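PDB 3CDH: transcriptional regulator, MarR family from Silicibacter pomeroyi DSS-3, which probably binds DNA as a dimeric winged helix-turn-helix transcription factor and so regulates the expression of its target genes. Local coordinates for residues Q31-I36 against L41-W46; R47-L52 against A109-L114; I77-D82 against V87-D92; A120-L125 against R136-L141. All blocks are in the same frame, centred on the assembly; numbering follows the deposited sequence. Where two conformers were deposited one is given.

Interaction 1 (Q31-I36 against L41-W46); sequences QFHDHI and LRVPEW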
loop_
_atom_site.group_PDB
_atom_site.type_symbol
_atom_site.label_atom_id
_atom_site.label_comp_id
_atom_site.label_asym_id
_atom_site.label_seq_id
_atom_site.Cartn_x
_atom_site.Cartn_y
_atom_site.Cartn_z
ATOM N N GLN B 31 7.062 -9.858 5.653
ATOM C CA GLN B 31 7.712 -10.607 6.717
ATOM C C GLN B 31 7.384 -10.035 8.092
ATOM O O GLN B 31 7.040 -10.761 9.013
ATOM C CB GLN B 31 9.214 -10.699 6.495
ATOM C CG GLN B 31 9.885 -11.943 7.095
ATOM C CD GLN B 31 11.428 -11.783 7.151
ATOM O OE1 GLN B 31 12.140 -12.123 6.179
ATOM N NE2 GLN B 31 11.943 -11.215 8.276
ATOM N N PHE B 32 7.446 -8.728 8.231
ATOM C CA PHE B 32 7.100 -8.142 9.499
ATOM C C PHE B 32 5.636 -8.342 9.861
ATOM O O PHE B 32 5.307 -8.568 11.038
ATOM C CB PHE B 32 7.451 -6.663 9.558
ATOM C CG PHE B 32 7.459 -6.136 10.946
ATOM C CD1 PHE B 32 8.365 -6.647 11.881
ATOM C CD2 PHE B 32 6.522 -5.199 11.352
ATOM C CE1 PHE B 32 8.356 -6.211 13.188
ATOM C CE2 PHE B 32 6.513 -4.735 12.679
ATOM C CZ PHE B 32 7.429 -5.246 13.594
ATOM N N HIS B 33 4.756 -8.250 8.864
ATOM C CA HIS B 33 3.360 -8.503 9.128
ATOM C C HIS B 33 3.154 -9.947 9.611
ATOM O O HIS B 33 2.378 -10.172 10.532
ATOM C CB HIS B 33 2.462 -8.111 7.955
ATOM C CG HIS B 33 2.394 -6.630 7.701
ATOM N ND1 HIS B 33 1.746 -6.094 6.605
ATOM C CD2 HIS B 33 2.904 -5.571 8.387
ATOM C CE1 HIS B 33 1.856 -4.770 6.634
ATOM N NE2 HIS B 33 2.559 -4.427 7.700
ATOM N N ASP B 34 3.885 -10.904 9.043
ATOM C CA ASP B 34 3.902 -12.286 9.559
ATOM C C ASP B 34 4.152 -12.339 11.081
ATOM O O ASP B 34 3.506 -13.106 11.825
ATOM C CB ASP B 34 4.965 -13.154 8.853
ATOM C CG ASP B 34 4.683 -13.373 7.362
ATOM O OD1 ASP B 34 3.501 -13.328 6.942
ATOM O OD2 ASP B 34 5.665 -13.606 6.605
ATOM N N HIS B 35 5.094 -11.511 11.511
ATOM C CA HIS B 35 5.505 -11.434 12.891
ATOM C C HIS B 35 4.411 -10.858 13.783
ATOM O O HIS B 35 4.110 -11.412 14.842
ATOM C CB HIS B 35 6.792 -10.615 12.987
ATOM C CG HIS B 35 7.312 -10.468 14.376
ATOM N ND1 HIS B 35 7.703 -11.546 15.139
ATOM C CD2 HIS B 35 7.499 -9.374 15.148
ATOM C CE1 HIS B 35 8.095 -11.126 16.328
ATOM N NE2 HIS B 35 7.996 -9.810 16.353
ATOM N N ILE B 36 3.817 -9.751 13.356
ATOM C CA ILE B 36 2.685 -9.153 14.063
ATOM C C ILE B 36 1.552 -10.180 14.231
ATOM O O ILE B 36 1.008 -10.329 15.324
ATOM C CB ILE B 36 2.223 -7.851 13.311
ATOM C CG1 ILE B 36 2.924 -6.667 13.907
ATOM C CG2 ILE B 36 0.756 -7.505 13.456
ATOM C CD1 ILE B 36 4.331 -6.628 13.572
ATOM N N LEU B 41 -1.630 -9.838 16.865
ATOM C CA LEU B 41 -1.942 -8.448 16.593
ATOM C C LEU B 41 -2.354 -8.188 15.144
ATOM O O LEU B 41 -1.869 -8.862 14.221
ATOM C CB LEU B 41 -0.724 -7.581 16.893
ATOM C CG LEU B 41 -0.566 -7.166 18.339
ATOM C CD1 LEU B 41 0.687 -6.342 18.466
ATOM C CD2 LEU B 41 -1.769 -6.359 18.752
ATOM N N ARG B 42 -3.215 -7.190 14.943
ATOM C CA ARG B 42 -3.593 -6.772 13.595
ATOM C C ARG B 42 -2.695 -5.627 13.119
ATOM O O ARG B 42 -2.169 -4.837 13.932
ATOM C CB ARG B 42 -5.052 -6.350 13.563
ATOM C CG ARG B 42 -6.020 -7.469 13.513
ATOM C CD ARG B 42 -7.421 -6.985 13.848
ATOM N NE ARG B 42 -7.399 -6.143 15.057
ATOM C CZ ARG B 42 -8.425 -5.403 15.503
ATOM N NH1 ARG B 42 -8.282 -4.678 16.624
ATOM N NH2 ARG B 42 -9.590 -5.386 14.838
ATOM N N VAL B 43 -2.524 -5.521 11.802
ATOM C CA VAL B 43 -1.653 -4.471 11.251
ATOM C C VAL B 43 -2.029 -3.066 11.732
ATOM O O VAL B 43 -1.172 -2.303 12.161
ATOM C CB VAL B 43 -1.555 -4.534 9.712
ATOM C CG1 VAL B 43 -0.917 -3.261 9.161
ATOM C CG2 VAL B 43 -0.760 -5.741 9.303
ATOM N N PRO B 44 -3.311 -2.722 11.702
ATOM C CA PRO B 44 -3.611 -1.383 12.207
ATOM C C PRO B 44 -3.212 -1.206 13.670
ATOM O O PRO B 44 -2.790 -0.106 14.054
ATOM C CB PRO B 44 -5.128 -1.274 12.065
ATOM C CG PRO B 44 -5.514 -2.345 11.165
ATOM C CD PRO B 44 -4.513 -3.429 11.237
ATOM N N GLU B 45 -3.361 -2.258 14.493
ATOM C CA GLU B 45 -2.996 -2.139 15.911
ATOM C C GLU B 45 -1.509 -1.836 16.033
ATOM O O GLU B 45 -1.112 -0.934 16.757
ATOM C CB GLU B 45 -3.379 -3.370 16.697
ATOM C CG GLU B 45 -4.616 -3.207 17.543
ATOM C CD GLU B 45 -5.294 -4.526 17.858
ATOM O OE1 GLU B 45 -6.198 -4.585 18.730
ATOM O OE2 GLU B 45 -4.937 -5.537 17.209
ATOM N N TRP B 46 -0.681 -2.527 15.267
ATOM C CA TRP B 46 0.745 -2.260 15.342
ATOM C C TRP B 46 1.073 -0.827 14.918
ATOM O O TRP B 46 1.946 -0.172 15.516
ATOM C CB TRP B 46 1.520 -3.314 14.557
ATOM C CG TRP B 46 2.587 -2.791 13.707
ATOM C CD1 TRP B 46 2.550 -2.681 12.352
ATOM C CD2 TRP B 46 3.869 -2.304 14.115
ATOM N NE1 TRP B 46 3.729 -2.169 11.881
ATOM C CE2 TRP B 46 4.562 -1.925 12.937
ATOM C CE3 TRP B 46 4.504 -2.157 15.348
ATOM C CZ2 TRP B 46 5.852 -1.391 12.956
ATOM C CZ3 TRP B 46 5.798 -1.619 15.373
ATOM C CH2 TRP B 46 6.453 -1.237 14.182
HETATM O O HOH W 1 3.065 -1.737 8.600
#

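Interaction 2 (R47-L52 against A109-L114); sequences RVLACL and ALAESL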
loop_
_atom_site.group_PDB
_atom_site.type_symbol
_atom_site.label_atom_id
_atom_site.label_comp_id
_atom_site.label_asym_id
_atom_site.label_seq_id
_atom_site.Cartn_x
_atom_site.Cartn_y
_atom_site.Cartn_z
ATOM N N ARG B 47 0.372 -0.330 13.907
ATOM C CA ARG B 47 0.654 1.003 13.424
ATOM C C ARG B 47 0.333 2.019 14.499
ATOM O O ARG B 47 1.108 2.966 14.711
ATOM C CB ARG B 47 -0.106 1.301 12.148
ATOM C CG ARG B 47 0.406 0.483 11.004
ATOM C CD ARG B 47 -0.366 0.721 9.745
ATOM N NE ARG B 47 0.275 0.066 8.606
ATOM C CZ ARG B 47 -0.228 0.060 7.367
ATOM N NH1 ARG B 47 -1.391 0.679 7.100
ATOM N NH2 ARG B 47 0.431 -0.568 6.396
ATOM N N VAL B 48 -0.785 1.825 15.200
ATOM C CA VAL B 48 -1.104 2.723 16.294
ATOM C C VAL B 48 0.038 2.706 17.307
ATOM O O VAL B 48 0.501 3.782 17.736
ATOM C CB VAL B 48 -2.400 2.378 16.983
ATOM C CG1 VAL B 48 -2.417 2.976 18.404
ATOM C CG2 VAL B 48 -3.548 2.886 16.160
ATOM N N LEU B 49 0.504 1.503 17.664
ATOM C CA LEU B 49 1.644 1.379 18.570
ATOM C C LEU B 49 2.893 2.033 18.012
ATOM O O LEU B 49 3.596 2.769 18.726
ATOM C CB LEU B 49 1.928 -0.075 18.916
ATOM C CG LEU B 49 0.829 -0.806 19.682
ATOM C CD1 LEU B 49 1.231 -2.244 19.759
ATOM C CD2 LEU B 49 0.603 -0.240 21.082
ATOM N N ALA B 50 3.172 1.790 16.737
ATOM C CA ALA B 50 4.320 2.435 16.116
ATOM C C ALA B 50 4.215 3.977 16.207
ATOM O O ALA B 50 5.205 4.657 16.546
ATOM C CB ALA B 50 4.496 1.955 14.705
ATOM N N CYS B 51 3.025 4.528 15.963
ATOM C CA CYS B 51 2.867 5.992 16.056
ATOM C C CYS B 51 2.987 6.544 17.443
ATOM O O CYS B 51 3.328 7.703 17.595
ATOM C CB CYS B 51 1.517 6.458 15.551
ATOM S SG CYS B 51 1.272 6.109 13.877
ATOM N N LEU B 52 2.651 5.749 18.455
ATOM C CA LEU B 52 2.597 6.296 19.807
ATOM C C LEU B 52 3.862 6.072 20.611
ATOM O O LEU B 52 3.989 6.614 21.692
ATOM C CB LEU B 52 1.367 5.806 20.571
ATOM C CG LEU B 52 0.000 6.252 20.064
ATOM C CD1 LEU B 52 -1.029 5.602 20.908
ATOM C CD2 LEU B 52 -0.173 7.742 20.133
ATOM N N ALA B 109 5.218 -0.845 26.740
ATOM C CA ALA B 109 6.167 -1.964 26.757
ATOM C C ALA B 109 6.094 -2.727 25.435
ATOM O O ALA B 109 7.124 -3.092 24.849
ATOM C CB ALA B 109 5.897 -2.899 27.928
ATOM N N LEU B 110 4.860 -2.951 24.978
ATOM C CA LEU B 110 4.613 -3.764 23.823
ATOM C C LEU B 110 5.124 -3.029 22.591
ATOM O O LEU B 110 5.875 -3.598 21.788
ATOM C CB LEU B 110 3.135 -4.050 23.712
ATOM C CG LEU B 110 2.682 -4.838 22.483
ATOM C CD1 LEU B 110 3.509 -6.120 22.282
ATOM C CD2 LEU B 110 1.174 -5.146 22.540
ATOM N N ALA B 111 4.745 -1.759 22.468
ATOM C CA ALA B 111 5.227 -0.917 21.389
ATOM C C ALA B 111 6.730 -0.936 21.346
ATOM O O ALA B 111 7.327 -1.015 20.269
ATOM C CB ALA B 111 4.736 0.497 21.552
ATOM N N GLU B 112 7.357 -0.891 22.515
ATOM C CA GLU B 112 8.798 -0.834 22.497
ATOM C C GLU B 112 9.403 -2.093 21.938
ATOM O O GLU B 112 10.303 -2.026 21.107
ATOM C CB GLU B 112 9.361 -0.485 23.844
ATOM C CG GLU B 112 9.765 0.966 23.910
ATOM C CD GLU B 112 9.596 1.564 25.307
ATOM O OE1 GLU B 112 9.837 0.867 26.338
ATOM O OE2 GLU B 112 9.217 2.756 25.367
ATOM N N SER B 113 8.889 -3.246 22.332
ATOM C CA SER B 113 9.506 -4.445 21.836
ATOM C C SER B 113 9.184 -4.674 20.360
ATOM O O SER B 113 10.038 -5.145 19.604
ATOM C CB SER B 113 9.212 -5.643 22.725
ATOM O OG SER B 113 8.035 -6.268 22.325
ATOM N N LEU B 114 7.995 -4.277 19.921
ATOM C CA LEU B 114 7.687 -4.321 18.497
ATOM C C LEU B 114 8.534 -3.373 17.663
ATOM O O LEU B 114 9.025 -3.747 16.601
ATOM C CB LEU B 114 6.228 -4.016 18.258
ATOM C CG LEU B 114 5.342 -5.128 18.767
ATOM C CD1 LEU B 114 3.903 -4.737 18.559
ATOM C CD2 LEU B 114 5.680 -6.419 18.053
#

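Interaction 3 (I77-D82 against V87-D92); sequences IVDQMD and VTRVAD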
loop_
_atom_site.group_PDB
_atom_site.type_symbol
_atom_site.label_atom_id
_atom_site.label_comp_id
_atom_site.label_asym_id
_atom_site.label_seq_id
_atom_site.Cartn_x
_atom_site.Cartn_y
_atom_site.Cartn_z
ATOM N N ILE B 77 -10.810 0.674 15.996
ATOM C CA ILE B 77 -9.580 0.039 16.413
ATOM C C ILE B 77 -9.035 0.594 17.701
ATOM O O ILE B 77 -8.716 -0.183 18.614
ATOM C CB ILE B 77 -8.529 0.002 15.326
ATOM C CG1 ILE B 77 -8.827 -1.214 14.475
ATOM C CG2 ILE B 77 -7.146 -0.215 15.924
ATOM C CD1 ILE B 77 -8.521 -1.004 13.093
ATOM N N VAL B 78 -8.948 1.914 17.802
ATOM C CA VAL B 78 -8.429 2.486 19.010
ATOM C C VAL B 78 -9.319 2.079 20.167
ATOM O O VAL B 78 -8.802 1.706 21.205
ATOM C CB VAL B 78 -8.285 3.997 18.923
ATOM C CG1 VAL B 78 -8.083 4.598 20.301
ATOM C CG2 VAL B 78 -7.108 4.357 17.975
ATOM N N ASP B 79 -10.642 2.104 20.003
ATOM C CA ASP B 79 -11.506 1.667 21.104
ATOM C C ASP B 79 -11.186 0.265 21.592
ATOM O O ASP B 79 -11.264 -0.022 22.800
ATOM C CB ASP B 79 -12.963 1.664 20.712
ATOM C CG ASP B 79 -13.512 3.046 20.500
ATOM O OD1 ASP B 79 -12.947 4.042 21.013
ATOM O OD2 ASP B 79 -14.530 3.120 19.783
ATOM N N GLN B 80 -10.856 -0.616 20.659
ATOM C CA GLN B 80 -10.591 -2.008 21.023
ATOM C C GLN B 80 -9.317 -2.101 21.844
ATOM O O GLN B 80 -9.270 -2.834 22.826
ATOM C CB GLN B 80 -10.486 -2.891 19.788
ATOM C CG GLN B 80 -11.776 -3.044 19.087
ATOM C CD GLN B 80 -11.625 -3.823 17.802
ATOM O OE1 GLN B 80 -10.669 -3.619 17.031
ATOM N NE2 GLN B 80 -12.561 -4.750 17.567
HETATM N N MSE B 81 -8.302 -1.346 21.432
HETATM C CA MSE B 81 -7.065 -1.285 22.152
HETATM C C MSE B 81 -7.259 -0.670 23.535
HETATM O O MSE B 81 -6.642 -1.080 24.516
HETATM C CB MSE B 81 -6.047 -0.505 21.339
HETATM C CG MSE B 81 -5.689 -1.196 20.069
HETATM SE SE MSE B 81 -4.486 -0.115 18.959
HETATM C CE MSE B 81 -2.812 -0.412 19.873
ATOM N N ASP B 82 -8.113 0.335 23.612
ATOM C CA ASP B 82 -8.509 0.932 24.870
ATOM C C ASP B 82 -9.094 -0.160 25.751
ATOM O O ASP B 82 -8.616 -0.338 26.854
ATOM C CB ASP B 82 -9.523 2.040 24.603
ATOM C CG ASP B 82 -9.744 2.964 25.801
ATOM O OD1 ASP B 82 -9.717 2.490 26.949
ATOM O OD2 ASP B 82 -9.984 4.190 25.578
ATOM N N VAL B 87 -4.132 1.347 25.431
ATOM C CA VAL B 87 -4.207 2.745 25.006
ATOM C C VAL B 87 -5.232 3.489 25.837
ATOM O O VAL B 87 -6.249 2.930 26.186
ATOM C CB VAL B 87 -4.573 2.788 23.505
ATOM C CG1 VAL B 87 -5.250 4.045 23.149
ATOM C CG2 VAL B 87 -3.324 2.639 22.684
ATOM N N THR B 88 -4.987 4.749 26.167
ATOM C CA THR B 88 -5.977 5.495 26.966
ATOM C C THR B 88 -6.248 6.918 26.439
ATOM O O THR B 88 -5.426 7.461 25.710
ATOM C CB THR B 88 -5.587 5.422 28.464
ATOM O OG1 THR B 88 -6.707 5.764 29.272
ATOM C CG2 THR B 88 -4.398 6.307 28.782
ATOM N N ARG B 89 -7.406 7.490 26.771
ATOM C CA ARG B 89 -7.720 8.872 26.366
ATOM C C ARG B 89 -7.087 9.840 27.349
ATOM O O ARG B 89 -7.135 9.636 28.560
ATOM C CB ARG B 89 -9.233 9.158 26.290
ATOM C CG ARG B 89 -10.120 8.034 25.768
ATOM C CD ARG B 89 -10.352 8.068 24.269
ATOM N NE ARG B 89 -10.421 6.713 23.718
ATOM C CZ ARG B 89 -11.182 6.352 22.694
ATOM N NH1 ARG B 89 -11.976 7.222 22.085
ATOM N NH2 ARG B 89 -11.153 5.104 22.286
ATOM N N VAL B 90 -6.484 10.888 26.814
ATOM C CA VAL B 90 -5.903 11.946 27.613
ATOM C C VAL B 90 -7.039 12.879 28.039
ATOM O O VAL B 90 -7.831 13.332 27.201
ATOM C CB VAL B 90 -4.855 12.687 26.782
ATOM C CG1 VAL B 90 -4.116 13.736 27.614
ATOM C CG2 VAL B 90 -3.872 11.684 26.206
ATOM N N ALA B 91 -7.131 13.130 29.349
ATOM C CA ALA B 91 -8.182 13.999 29.938
ATOM C C ALA B 91 -8.074 15.464 29.468
ATOM O O ALA B 91 -6.965 15.939 29.185
ATOM C CB ALA B 91 -8.162 13.914 31.470
ATOM N N ASP B 92 -9.221 16.158 29.373
ATOM C CA ASP B 92 -9.289 17.578 28.910
ATOM C C ASP B 92 -10.495 18.400 29.458
ATOM O O ASP B 92 -11.244 17.884 30.306
ATOM C CB ASP B 92 -9.213 17.658 27.371
ATOM C CG ASP B 92 -7.810 18.001 26.880
ATOM O OD1 ASP B 92 -7.357 19.153 27.127
ATOM O OD2 ASP B 92 -7.157 17.119 26.262
#

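Interaction 4 (A120-L125 against R136-L141); sequences AHETRL and RIKGVL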
loop_
_atom_site.group_PDB
_atom_site.type_symbol
_atom_site.label_atom_id
_atom_site.label_comp_id
_atom_site.label_asym_id
_atom_site.label_seq_id
_atom_site.Cartn_x
_atom_site.Cartn_y
_atom_site.Cartn_z
ATOM N N ALA B 120 15.077 -3.929 13.497
ATOM C CA ALA B 120 16.034 -4.985 13.142
ATOM C C ALA B 120 15.710 -5.584 11.772
ATOM O O ALA B 120 16.616 -5.805 10.968
ATOM C CB ALA B 120 16.086 -6.054 14.219
ATOM N N HIS B 121 14.423 -5.825 11.528
ATOM C CA HIS B 121 13.924 -6.315 10.249
ATOM C C HIS B 121 14.231 -5.307 9.114
ATOM O O HIS B 121 14.579 -5.708 7.992
ATOM C CB HIS B 121 12.410 -6.581 10.346
ATOM C CG HIS B 121 12.034 -7.864 11.045
ATOM N ND1 HIS B 121 12.447 -8.177 12.326
ATOM C CD2 HIS B 121 11.229 -8.886 10.653
ATOM C CE1 HIS B 121 11.932 -9.341 12.682
ATOM N NE2 HIS B 121 11.188 -9.791 11.687
ATOM N N GLU B 122 14.105 -4.010 9.413
ATOM C CA GLU B 122 14.408 -2.937 8.484
ATOM C C GLU B 122 15.898 -2.916 8.177
ATOM O O GLU B 122 16.296 -2.710 7.029
ATOM C CB GLU B 122 13.976 -1.584 9.048
ATOM C CG GLU B 122 14.397 -0.395 8.174
ATOM C CD GLU B 122 14.039 0.948 8.752
ATOM O OE1 GLU B 122 14.270 1.194 9.950
ATOM O OE2 GLU B 122 13.528 1.786 8.001
ATOM N N THR B 123 16.722 -3.137 9.193
ATOM C CA THR B 123 18.163 -3.107 8.997
ATOM C C THR B 123 18.582 -4.300 8.169
ATOM O O THR B 123 19.452 -4.175 7.303
ATOM C CB THR B 123 18.962 -3.055 10.319
ATOM O OG1 THR B 123 18.346 -2.120 11.207
ATOM C CG2 THR B 123 20.399 -2.609 10.053
ATOM N N ARG B 124 17.959 -5.445 8.420
ATOM C CA ARG B 124 18.225 -6.625 7.624
ATOM C C ARG B 124 18.048 -6.239 6.153
ATOM O O ARG B 124 18.948 -6.424 5.320
ATOM C CB ARG B 124 17.251 -7.743 7.992
ATOM C CG ARG B 124 17.805 -9.172 7.884
ATOM C CD ARG B 124 17.931 -9.909 9.271
ATOM N NE ARG B 124 16.775 -9.749 10.184
ATOM C CZ ARG B 124 15.496 -10.106 9.940
ATOM N NH1 ARG B 124 14.561 -9.899 10.873
ATOM N NH2 ARG B 124 15.133 -10.647 8.767
ATOM N N LEU B 125 16.898 -5.664 5.844
ATOM C CA LEU B 125 16.579 -5.338 4.467
ATOM C C LEU B 125 17.498 -4.250 3.854
ATOM O O LEU B 125 17.977 -4.383 2.722
ATOM C CB LEU B 125 15.102 -4.972 4.368
ATOM C CG LEU B 125 14.539 -4.499 3.041
ATOM C CD1 LEU B 125 14.824 -5.486 1.925
ATOM C CD2 LEU B 125 13.064 -4.315 3.204
ATOM N N ARG B 136 19.589 3.809 -1.656
ATOM C CA ARG B 136 19.006 5.038 -1.076
ATOM C C ARG B 136 17.467 5.118 -1.198
ATOM O O ARG B 136 16.895 6.219 -1.286
ATOM C CB ARG B 136 19.655 6.295 -1.665
ATOM C CG ARG B 136 21.130 6.466 -1.352
ATOM C CD ARG B 136 21.615 7.853 -1.813
ATOM N NE ARG B 136 23.068 7.874 -2.054
ATOM C CZ ARG B 136 24.002 8.132 -1.119
ATOM N NH1 ARG B 136 23.661 8.409 0.154
ATOM N NH2 ARG B 136 25.298 8.108 -1.454
ATOM N N ILE B 137 16.812 3.952 -1.182
ATOM C CA ILE B 137 15.347 3.844 -1.202
ATOM C C ILE B 137 14.666 4.839 -0.246
ATOM O O ILE B 137 13.659 5.447 -0.577
ATOM C CB ILE B 137 14.871 2.376 -0.925
ATOM C CG1 ILE B 137 13.352 2.266 -0.818
ATOM C CG2 ILE B 137 15.415 1.838 0.375
ATOM C CD1 ILE B 137 12.614 2.219 -2.125
ATOM N N LYS B 138 15.233 5.032 0.930
ATOM C CA LYS B 138 14.611 5.880 1.911
ATOM C C LYS B 138 14.562 7.354 1.521
ATOM O O LYS B 138 13.526 8.003 1.714
ATOM C CB LYS B 138 15.319 5.734 3.221
ATOM C CG LYS B 138 14.872 4.568 4.032
ATOM C CD LYS B 138 15.172 4.945 5.463
ATOM C CE LYS B 138 15.034 3.789 6.360
ATOM N NZ LYS B 138 15.268 4.281 7.718
ATOM N N GLY B 139 15.660 7.898 0.987
ATOM C CA GLY B 139 15.655 9.290 0.566
ATOM C C GLY B 139 14.748 9.415 -0.627
ATOM O O GLY B 139 13.988 10.377 -0.776
ATOM N N VAL B 140 14.799 8.405 -1.477
ATOM C CA VAL B 140 14.006 8.419 -2.669
ATOM C C VAL B 140 12.545 8.609 -2.291
ATOM O O VAL B 140 11.872 9.497 -2.841
ATOM C CB VAL B 140 14.223 7.124 -3.471
ATOM C CG1 VAL B 140 13.168 6.955 -4.569
ATOM C CG2 VAL B 140 15.627 7.114 -4.070
ATOM N N LEU B 141 12.075 7.804 -1.331
ATOM C CA LEU B 141 10.663 7.806 -0.942
ATOM C C LEU B 141 10.314 9.102 -0.223
ATOM O O LEU B 141 9.254 9.694 -0.467
ATOM C CB LEU B 141 10.308 6.562 -0.113
ATOM C CG LEU B 141 10.513 5.187 -0.753
ATOM C CD1 LEU B 141 10.336 4.103 0.285
ATOM C CD2 LEU B 141 9.573 4.970 -1.920
#

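Interaction 1 (Q31-I36 against L41-W46)
F32 turns the edge of its ring toward one face of the W46 indole, a T-shaped pair with planes at 66° and the F32 ring 4.9 Å, centroid to centroid, from the six-membered ring of W46. The same indole face takes CD1 of I36 near its rim, while CG1 of I36 packs 3.7 Å from CB of W46. On the H33 imidazole, CG2 of V43 stands over the centre of one face, 3.6 Å from the centroid, in a CH-pi contact. A water lies in plane at the edge of both rings; it is 2.9 Å from NE2 of H33 and accepts only a weak bond from NE1 of W46. CG2 of I36, the branch set opposite that residue's own backbone N, meets CB of L41 at 3.7 Å. Beside it the backbone closes the turn, L41 N donating to I36 O at 3.1 Å. Were W46 replaced by an alanine, the F32 edge would probably lose its aromatic face and a gap would open beside I36. Y16 of the second subunit also packs on F32 and W46. The arrangement is a helix-loop-helix corner, joining helix 17-38 of the dimerisation region to helix 43-54 of the MarR-type winged helix-turn-helix domain.

Interaction 2 (R47-L52 against A109-L114)
Within segment 47-52, L49 carries the contact, meeting L110, A111 and L114. Its CB lies 3.9 Å from CB of A111, where the two backbones come nearest, CA of L49 being 5.1 Å from CA of A111. The methyl of A111 also rests 3.8 Å from the backbone O of L49, so the small A111 lets the two backbones come close. Farther out, CG of L49 is anti to its carbonyl carbon (chi1 -64°), and the chain carries CD1 on to the two leucines. This methyl touches CD1 of L114 at 3.8 Å and CD2 of L110 at 4.0 Å. Both leucines cross the L49 side chain at a slant, and L110 also brings its CG to 4.0 Å from CD1 of L49. The other branch, CD2, turns to M81 of helix 71-84. All of this is apolar packing, and the short helical segments cross nearly perpendicularly, at -93°, with their axes 9.0 Å apart. L103 of strand 100-103 packs on both L49 and A111, while L41 covers L114; the contact thus sets helix 43-54 across the long helix 105-130, with helix 71-84 and the wing strand alongside.

Interaction 3 (I77-D82 against V87-D92)
V87 packs against V78 and M81 where the second helix of the helix-turn-helix, 71-84, turns into the first strand of the wing, 87-89, in a MarR-type winged-helix domain. In this family that helix is the one generally expected to read the DNA groove. The apolar part is made by methyl groups: CG1 of V87 is 4.1 Å from CG1 of V78, and its other methyl, CG2, is 4.2 Å from CE of M81, a selenomethionine. V101 and L103 of the neighbouring strand 100-103 also pack on V87, continuing this apolar patch into the sheet. At the backbone, CA of D82 makes a C-H...O contact with O of V87 at 3.3 Å. The charged part is a salt-bridge network in which R89 reaches back to two acids of the helix, three residues apart. R89 was deposited in two conformers, so its details hold for the one given and are less certain. There, bends at chi2 (-91°) and chi3 bring its guanidinium to D79, but the NH2 to OD1 pairing of R89 with D79 is modelled improbably short and its length is doubtful. In that conformer R89 crosses D82 at about a right angle, with R89 NE 3.2 Å from D82 OD2.

Interaction 4 (A120-L125 against R136-L141)
E122 and K138 come at each other about perpendicularly, two stretched-out side chains bridging a wide separation: their CA atoms, the nearest pair between the segments, are 11.0 Å apart. The first torsion of E122 is trans (chi1 174°), which points the chain away from its own backbone N, and with the extension beyond CG it carries the carboxylate out toward the other helix. K138 is likewise extended past CG, all the way to its ammonium. The two ends form a salt bridge, OE2 of E122 to NZ of K138 at 3.1 Å, while OE1 of E122 stays 3.9 Å from that NZ. This bridge joins the long helix 105-130 to the C-terminal helix 137-147, in the helical dimerisation region of the MarR fold, and the second subunit supplies further partners to both ends. There OE2 of E122 accepts a hydrogen bond from the backbone N of L17, and NZ of K138 donates to the backbone O of G15, each on the second subunit. A leucine in place of E122 is likely to leave the K138 ammonium without its carboxylate and the L17 amide of the second subunit without its acceptor. Nearby, L125 packs on L17 of that subunit and I137 on its V140.

Along the chain, interaction 1 comes first, interaction 3 falls between the two segments of interaction 2, and interaction 4 closes the series. Interactions 1 and 2 share helix 43-54, their centres about 11 Å apart, and touch where L114 meets L41, F32 and W46. Interaction 3 lies about 14 Å, centre to centre, from interaction 2, joined to it by M81 packing on V48 and L49. Helix 105-130 links interactions 2 and 4, which do not touch. Interactions 3 and 4, about 31 Å between centres, lie on opposite sides of the chain's centre. Interactions 1, 2 and 4 touch the second subunit and interaction 3 does not, consistent with packing that runs from the dimer interface toward the probable DNA-binding wing.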